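Local coordinates for protein exoglucanase A (Cellulomonas fimi, PDB 7CBD) that hydrolyses beta-1,4-glucosidic linkages of cellulose with inversion of anomeric configuration, releasing cellobiose from the non-reducing chain ends through this family 6 catalytic domain, at residues L178-H182 against A221-I226. Sequence-based numbering, arbitrary orientation.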
loop_
_atom_site.group_PDB
_atom_site.type_symbol
_atom_site.label_atom_id
_atom_site.label_comp_id
_atom_site.label_asym_id
_atom_site.label_seq_id
_atom_site.Cartn_x
_atom_site.Cartn_y
_atom_site.Cartn_z
ATOM N N LEU A 178 -18.331 -2.166 0.551
ATOM C CA LEU A 178 -18.415 -3.237 -0.436
ATOM C C LEU A 178 -19.786 -3.280 -1.100
ATOM O O LEU A 178 -19.882 -3.435 -2.325
ATOM C CB LEU A 178 -18.095 -4.580 0.217
ATOM C CG LEU A 178 -16.641 -4.804 0.641
ATOM C CD1 LEU A 178 -16.544 -6.111 1.392
ATOM C CD2 LEU A 178 -15.710 -4.822 -0.553
ATOM N N ASP A 179 -20.860 -3.141 -0.315
ATOM C CA ASP A 179 -22.203 -3.185 -0.889
ATOM C C ASP A 179 -22.400 -2.057 -1.894
ATOM O O ASP A 179 -22.904 -2.275 -3.005
ATOM C CB ASP A 179 -23.264 -3.076 0.215
ATOM C CG ASP A 179 -23.474 -4.373 0.994
ATOM O OD1 ASP A 179 -23.071 -5.463 0.523
ATOM O OD2 ASP A 179 -24.074 -4.295 2.091
ATOM N N LYS A 180 -22.010 -0.835 -1.518
ATOM C CA LYS A 180 -22.233 0.314 -2.389
ATOM C C LYS A 180 -21.352 0.257 -3.627
ATOM O O LYS A 180 -21.797 0.590 -4.730
ATOM C CB LYS A 180 -21.988 1.610 -1.620
ATOM C CG LYS A 180 -23.029 1.865 -0.543
ATOM C CD LYS A 180 -24.320 2.386 -1.139
ATOM C CE LYS A 180 -24.135 3.811 -1.651
ATOM N NZ LYS A 180 -25.425 4.505 -1.948
ATOM N N LEU A 181 -20.091 -0.146 -3.463
ATOM C CA LEU A 181 -19.158 -0.131 -4.581
ATOM C C LEU A 181 -19.371 -1.318 -5.508
ATOM O O LEU A 181 -19.275 -1.178 -6.733
ATOM C CB LEU A 181 -17.722 -0.094 -4.066
ATOM C CG LEU A 181 -17.336 1.204 -3.361
ATOM C CD1 LEU A 181 -15.944 1.109 -2.785
ATOM C CD2 LEU A 181 -17.417 2.371 -4.301
ATOM N N HIS A 182 -19.639 -2.503 -4.950
ATOM C CA HIS A 182 -19.858 -3.651 -5.821
ATOM C C HIS A 182 -21.102 -3.488 -6.694
ATOM O O HIS A 182 -21.182 -4.090 -7.770
ATOM C CB HIS A 182 -19.925 -4.950 -5.025
ATOM C CG HIS A 182 -20.252 -6.131 -5.875
ATOM N ND1 HIS A 182 -19.404 -6.588 -6.860
ATOM C CD2 HIS A 182 -21.362 -6.900 -5.945
ATOM C CE1 HIS A 182 -19.964 -7.612 -7.479
ATOM N NE2 HIS A 182 -21.152 -7.821 -6.942
ATOM N N ALA A 221 -24.084 -9.227 -1.862
ATOM C CA ALA A 221 -23.680 -10.095 -2.962
ATOM C C ALA A 221 -22.783 -11.252 -2.528
ATOM O O ALA A 221 -22.374 -12.059 -3.372
ATOM C CB ALA A 221 -23.009 -9.281 -4.069
ATOM N N GLY A 222 -22.459 -11.354 -1.243
ATOM C CA GLY A 222 -21.629 -12.459 -0.792
ATOM C C GLY A 222 -20.215 -12.351 -1.329
ATOM O O GLY A 222 -19.630 -11.265 -1.411
ATOM N N PHE A 223 -19.660 -13.498 -1.721
ATOM C CA PHE A 223 -18.267 -13.524 -2.151
ATOM C C PHE A 223 -18.026 -12.664 -3.385
ATOM O O PHE A 223 -16.924 -12.141 -3.563
ATOM C CB PHE A 223 -17.796 -14.965 -2.341
ATOM C CG PHE A 223 -17.604 -15.696 -1.039
ATOM C CD1 PHE A 223 -16.481 -15.462 -0.263
ATOM C CD2 PHE A 223 -18.570 -16.573 -0.566
ATOM C CE1 PHE A 223 -16.312 -16.106 0.956
ATOM C CE2 PHE A 223 -18.408 -17.222 0.649
ATOM C CZ PHE A 223 -17.277 -16.991 1.409
ATOM N N ALA A 224 -19.045 -12.461 -4.220
ATOM C CA ALA A 224 -18.874 -11.623 -5.405
ATOM C C ALA A 224 -18.537 -10.173 -5.070
ATOM O O ALA A 224 -18.067 -9.437 -5.949
ATOM C CB ALA A 224 -20.136 -11.669 -6.265
ATOM N N SER A 225 -18.778 -9.739 -3.832
ATOM C CA SER A 225 -18.505 -8.353 -3.457
ATOM C C SER A 225 -17.028 -8.010 -3.493
ATOM O O SER A 225 -16.685 -6.828 -3.609
ATOM C CB SER A 225 -19.022 -8.080 -2.049
ATOM O OG SER A 225 -20.423 -8.252 -1.988
ATOM N N ILE A 226 -16.157 -9.005 -3.360
ATOM C CA ILE A 226 -14.720 -8.795 -3.257
ATOM C C ILE A 226 -14.057 -9.418 -4.476
ATOM O O ILE A 226 -14.081 -10.642 -4.649
ATOM C CB ILE A 226 -14.166 -9.396 -1.956
ATOM C CG1 ILE A 226 -14.797 -8.710 -0.740
ATOM C CG2 ILE A 226 -12.656 -9.281 -1.913
ATOM C CD1 ILE A 226 -14.542 -9.424 0.574
HETATM O O HOH W 1 -22.625 -6.626 -1.905
#
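His-182 lays one face of its imidazole over the backbone of Ala-224 and Ser-225, joining the end of helix 161-182 to the loop that leads into strand 228-231 of the distorted beta/alpha barrel of glycosyl hydrolase family 6. The evidence for a CH-pi contact is that Ser-225 CA lies 3.9 Å from the ring centroid, 19° off the ring normal. Ala-224 O sits over the same face, 3.0 Å from His-182 CE1, and receives no hydrogen bond from the ring. With CG anti to the backbone N (chi1 176°), the imidazole reaches the 3-10 turn 223-225, while Ala-221 CB approaches His-182 CD2 obliquely at 3.4 Å. Replacing the imidazole with the methyl of an alanine is likely to open a gap over Ser-225 CA and beside Ala-221 CB. One helical turn earlier, Leu-178 CD1 meets Ile-226 CG1 at 3.8 Å, the two side chains crossing at a slant. No hydrogen bond joins 178-182 directly to 221-226, but Asp-179, salt-bridged to Lys-175 through OD2, accepts one at OD1 from Thr-220 N, just before the loop segment. Within the loop, Ser-225 OG in the conformer given bonds Thr-219 OG1. A water bridges the two segments, donating to Asp-179 OD1 at 2.7 Å, accepting from Ala-221 N at 3.0 Å and, in that same conformer, hydrogen-bonding Ser-225 OG at 2.7 Å.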